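Local coordinates for ATP-dependent protease subunit HslV (Trypanosoma brucei brucei, PDB 4HNZ), which forms the proteolytic core of a mitochondrial proteasome-like complex, hydrolysing proteins that its ATP-dependent partner HslU has recognised and unfolded, at residues L4-G9 with Y143-I148; V13-R18 with I148-M153. All blocks are in the same frame, centred on the assembly; numbering follows the deposited sequence.

Contact 1. Residues L4-G9 with Y143-I148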
# COMPACT_ATOMS: atom_id res chain seq x y z
N LEU A 4 -8.85 2.77 -34.88
CA LEU A 4 -10.07 3.48 -35.17
C LEU A 4 -10.74 2.89 -36.37
O LEU A 4 -10.10 2.62 -37.40
CB LEU A 4 -9.76 4.93 -35.43
CG LEU A 4 -10.91 5.74 -35.96
CD1 LEU A 4 -11.97 5.91 -34.89
CD2 LEU A 4 -10.47 7.12 -36.44
N SER A 5 -12.04 2.68 -36.26
CA SER A 5 -12.86 2.23 -37.39
C SER A 5 -13.98 3.24 -37.62
O SER A 5 -14.66 3.62 -36.68
CB SER A 5 -13.47 0.86 -37.08
OG SER A 5 -14.33 0.44 -38.14
N VAL A 6 -14.19 3.63 -38.87
CA VAL A 6 -15.30 4.48 -39.25
C VAL A 6 -16.07 3.87 -40.44
O VAL A 6 -15.47 3.53 -41.44
CB VAL A 6 -14.78 5.84 -39.73
CG1 VAL A 6 -15.92 6.75 -40.09
CG2 VAL A 6 -13.89 6.48 -38.66
N ARG A 7 -17.37 3.71 -40.28
CA ARG A 7 -18.23 3.27 -41.32
C ARG A 7 -19.07 4.47 -41.72
O ARG A 7 -19.77 5.03 -40.89
CB ARG A 7 -19.14 2.12 -40.82
CG ARG A 7 -20.16 1.63 -41.83
CD ARG A 7 -20.97 0.40 -41.33
NE ARG A 7 -20.16 -0.82 -41.39
CZ ARG A 7 -19.51 -1.37 -40.36
NH1 ARG A 7 -19.59 -0.83 -39.14
NH2 ARG A 7 -18.75 -2.46 -40.53
N LYS A 8 -19.02 4.83 -42.98
CA LYS A 8 -19.93 5.82 -43.53
C LYS A 8 -20.31 5.45 -44.98
O LYS A 8 -19.45 5.25 -45.83
CB LYS A 8 -19.32 7.22 -43.52
CG LYS A 8 -20.25 8.32 -44.05
CD LYS A 8 -19.56 9.67 -44.01
CE LYS A 8 -20.48 10.84 -44.32
NZ LYS A 8 -19.89 12.15 -43.84
N GLY A 9 -21.63 5.42 -45.25
CA GLY A 9 -22.15 4.93 -46.52
C GLY A 9 -21.76 3.47 -46.65
O GLY A 9 -21.85 2.68 -45.70
N TYR A 143 -16.76 14.90 -46.18
CA TYR A 143 -15.92 13.96 -45.50
C TYR A 143 -16.39 12.49 -45.62
O TYR A 143 -17.40 12.08 -45.03
CB TYR A 143 -15.90 14.40 -44.05
CG TYR A 143 -14.99 15.56 -43.79
CD1 TYR A 143 -15.37 16.88 -44.07
CD2 TYR A 143 -13.75 15.34 -43.26
CE1 TYR A 143 -14.51 17.94 -43.82
CE2 TYR A 143 -12.88 16.39 -43.00
CZ TYR A 143 -13.26 17.67 -43.29
OH TYR A 143 -12.35 18.67 -43.04
N ASP A 144 -15.70 11.69 -46.42
CA ASP A 144 -16.01 10.26 -46.46
C ASP A 144 -15.27 9.54 -45.34
O ASP A 144 -14.47 10.15 -44.61
CB ASP A 144 -15.70 9.66 -47.83
CG ASP A 144 -14.22 9.66 -48.16
OD1 ASP A 144 -13.33 9.89 -47.30
OD2 ASP A 144 -13.89 9.33 -49.32
N ALA A 145 -15.51 8.24 -45.21
CA ALA A 145 -14.97 7.47 -44.12
C ALA A 145 -13.47 7.59 -43.96
O ALA A 145 -12.95 7.81 -42.87
CB ALA A 145 -15.36 6.00 -44.27
N GLU A 146 -12.76 7.43 -45.06
CA GLU A 146 -11.33 7.47 -44.96
C GLU A 146 -10.84 8.87 -44.56
O GLU A 146 -9.84 9.00 -43.86
CB GLU A 146 -10.68 7.01 -46.27
CG GLU A 146 -9.17 6.98 -46.14
CD GLU A 146 -8.45 6.23 -47.23
OE1 GLU A 146 -9.13 5.60 -48.08
OE2 GLU A 146 -7.20 6.28 -47.24
N LYS A 147 -11.47 9.91 -45.08
CA LYS A 147 -11.02 11.26 -44.79
C LYS A 147 -11.27 11.54 -43.28
O LYS A 147 -10.42 12.09 -42.61
CB LYS A 147 -11.70 12.26 -45.70
CG LYS A 147 -11.03 13.60 -45.70
CD LYS A 147 -11.71 14.62 -46.62
CE LYS A 147 -11.03 16.00 -46.46
NZ LYS A 147 -11.70 17.12 -47.19
N ILE A 148 -12.41 11.11 -42.78
CA ILE A 148 -12.72 11.25 -41.37
C ILE A 148 -11.68 10.54 -40.52
O ILE A 148 -11.12 11.13 -39.58
CB ILE A 148 -14.09 10.70 -41.06
CG1 ILE A 148 -15.16 11.56 -41.68
CG2 ILE A 148 -14.34 10.67 -39.57
CD1 ILE A 148 -16.50 10.89 -41.73
O HOH W 1 -17.64 7.09 -46.64
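Lys8, at the end of strand 3-8, reaches past the start of helix 145-159 and donates from NZ to Tyr143 O at 2.8 Å. The ammonium lies in the carbonyl plane, with a C=O...N angle of 159°. The lysine chain runs out straight from a CG set opposite the backbone N (chi1 -178°), which gives it the length to span this gap; NZ also donates to Ile138 O, so two backbone carbonyls hold it. Nearer the backbone, one water donates to Lys8 O and accepts from Ala145 N, a first-turn amide that has no carbonyl of an earlier helical turn. Asp144 is the N-cap: its OD1 accepts from Lys147 N at 2.9 Å.

The small methyl of Ala145 packs on the strand backbone, CB 3.8 Å from Val6 O, and lets the helix start close to the strand. Among apolar pairs, Val6 CG1 touches Ile148 CG2 at 4.3 Å, while Ile148 CD1 meets Lys8 CD at 4.0 Å, the side chains crossing at about a right angle. Polar at the more open ends and apolar within, the contact joins strand 3-8 to helix 145-159 in the proteasome-type Ntn-hydrolase fold.

Contact 2. Residues V13-R18 with I148-M153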
# COMPACT_ATOMS: atom_id res chain seq x y z
N VAL A 13 -13.58 1.81 -42.86
CA VAL A 13 -12.14 1.81 -42.82
C VAL A 13 -11.71 1.47 -41.40
O VAL A 13 -12.45 1.64 -40.44
CB VAL A 13 -11.53 3.16 -43.27
CG1 VAL A 13 -12.01 3.55 -44.67
CG2 VAL A 13 -11.88 4.26 -42.28
N LEU A 14 -10.50 0.92 -41.31
CA LEU A 14 -9.87 0.53 -40.08
C LEU A 14 -8.45 1.01 -40.15
O LEU A 14 -7.74 0.72 -41.09
CB LEU A 14 -9.92 -0.99 -39.90
CG LEU A 14 -9.34 -1.52 -38.59
CD1 LEU A 14 -10.20 -1.11 -37.41
CD2 LEU A 14 -9.21 -3.05 -38.59
N LEU A 15 -8.07 1.78 -39.14
CA LEU A 15 -6.78 2.38 -39.12
C LEU A 15 -6.13 2.07 -37.78
O LEU A 15 -6.82 2.06 -36.76
CB LEU A 15 -6.88 3.90 -39.24
CG LEU A 15 -6.95 4.44 -40.66
CD1 LEU A 15 -8.32 4.09 -41.23
CD2 LEU A 15 -6.76 5.96 -40.69
N GLY A 16 -4.82 1.91 -37.80
CA GLY A 16 -4.04 1.74 -36.58
C GLY A 16 -2.69 2.40 -36.66
O GLY A 16 -2.09 2.47 -37.72
N ASP A 17 -2.22 2.88 -35.54
CA ASP A 17 -0.90 3.48 -35.53
C ASP A 17 0.16 2.35 -35.50
O ASP A 17 -0.18 1.18 -35.46
CB ASP A 17 -0.74 4.47 -34.38
CG ASP A 17 -0.38 3.80 -33.08
OD1 ASP A 17 -1.22 2.97 -32.60
OD2 ASP A 17 0.72 4.07 -32.53
N ARG A 18 1.42 2.74 -35.41
CA ARG A 18 2.50 1.78 -35.51
C ARG A 18 3.51 1.85 -34.38
O ARG A 18 4.60 1.23 -34.49
CB ARG A 18 3.20 1.93 -36.89
CG ARG A 18 2.27 1.91 -38.11
CD ARG A 18 2.99 2.15 -39.47
NE ARG A 18 3.08 0.84 -40.11
CZ ARG A 18 4.15 0.26 -40.63
NH1 ARG A 18 5.31 0.89 -40.75
NH2 ARG A 18 4.02 -0.95 -41.07
N ILE A 148 -12.41 11.11 -42.78
CA ILE A 148 -12.72 11.25 -41.37
C ILE A 148 -11.68 10.54 -40.52
O ILE A 148 -11.12 11.13 -39.58
CB ILE A 148 -14.09 10.70 -41.06
CG1 ILE A 148 -15.16 11.56 -41.68
CG2 ILE A 148 -14.34 10.67 -39.57
CD1 ILE A 148 -16.50 10.89 -41.73
N ALA A 149 -11.40 9.29 -40.87
CA ALA A 149 -10.47 8.47 -40.11
C ALA A 149 -9.07 9.06 -40.07
O ALA A 149 -8.46 9.09 -39.01
CB ALA A 149 -10.43 7.04 -40.64
N ARG A 150 -8.57 9.55 -41.19
CA ARG A 150 -7.21 10.13 -41.23
C ARG A 150 -7.08 11.36 -40.40
O ARG A 150 -6.10 11.55 -39.70
CB ARG A 150 -6.80 10.48 -42.66
CG ARG A 150 -6.45 9.25 -43.48
CD ARG A 150 -6.03 9.58 -44.92
NE ARG A 150 -5.68 8.35 -45.64
CZ ARG A 150 -4.60 7.59 -45.39
NH1 ARG A 150 -4.39 6.49 -46.10
NH2 ARG A 150 -3.71 7.93 -44.47
N LYS A 151 -8.08 12.20 -40.47
CA LYS A 151 -8.08 13.41 -39.69
C LYS A 151 -8.14 13.06 -38.19
O LYS A 151 -7.47 13.68 -37.37
CB LYS A 151 -9.28 14.25 -40.12
CG LYS A 151 -8.98 15.66 -40.60
CD LYS A 151 -9.04 16.64 -39.45
CE LYS A 151 -9.03 18.09 -39.93
NZ LYS A 151 -10.42 18.54 -40.33
N ALA A 152 -9.01 12.12 -37.84
CA ALA A 152 -9.20 11.75 -36.47
C ALA A 152 -7.95 11.11 -35.91
O ALA A 152 -7.58 11.40 -34.79
CB ALA A 152 -10.39 10.85 -36.33
N MET A 153 -7.25 10.33 -36.70
CA MET A 153 -5.98 9.77 -36.28
C MET A 153 -4.90 10.79 -36.10
O MET A 153 -4.06 10.64 -35.18
CB MET A 153 -5.46 8.72 -37.26
CG MET A 153 -6.27 7.47 -37.36
SD MET A 153 -6.21 6.42 -35.89
CE MET A 153 -4.58 5.69 -36.05
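Ala149 CB sits against two strand side chains, 3.5 Å from Val13 CG2 and 3.7 Å from Leu15 CD1. Alanine's small side chain lets these two branched residues come close to the helix. In Val13, CG1 opposite the carbonyl carbon (chi1 -56°) leaves CG2 between the backbone N and the carbonyl carbon, facing Ala149. Leu15 straddles the helix surface: both its methyls reach Ala149, while CD2 also lies 3.7 Å from Met153 CG and near the backbone N of Arg150. The flexible thioether of Met153 is bent at chi2 and chi3, which turns its CE back to the strand, where the methyl lies against the backbone, 3.7 Å from Asp17 N and 3.8 Å from Gly16 C.

No hydrogen bond joins the two segments; the polar groups find partners elsewhere. Arg150 lays its aliphatic CG beside Leu15 CD2 at 4.3 Å and pairs its guanidinium with Glu146 one turn back. Asp17 OD1 forms a salt bridge with Lys34 and accepts from Thr2 N, while OD2 accepts from Asn164 N and Gln19 N.

Strand and helix run nearly parallel, their axes 22° apart and 9.2 Å at closest approach, the sheet-on-helix layering of the Ntn-hydrolase sandwich. Because Asp17 lies about 4 Å from Thr1, side chain to side chain, and Thr1 is probably the catalytic nucleophile, this apolar layer backs the strand where it enters the active site, with the charged groups at its end and outer side.

Overall arrangement
From the N terminus, strand 3-8 turns back into strand 11-22, its antiparallel neighbour, and the chain then builds the second sheet and several helices before helix 145-159 returns to both strands. Contact 1 closes a loop of 133 residues and contact 2 one of 129. Because 4-9 precedes 13-18 and 143-148 precedes 148-153, the two closures cross instead of nesting. They share Ile148 and have centres about 9 Å apart. Probable hydrogen bonds from Leu4 O to Leu15 N and from Val6 O to Val13 N pair the two strands in one sheet; successive turns of helix 145-159 pack on it, from the helix start towards the active-site end.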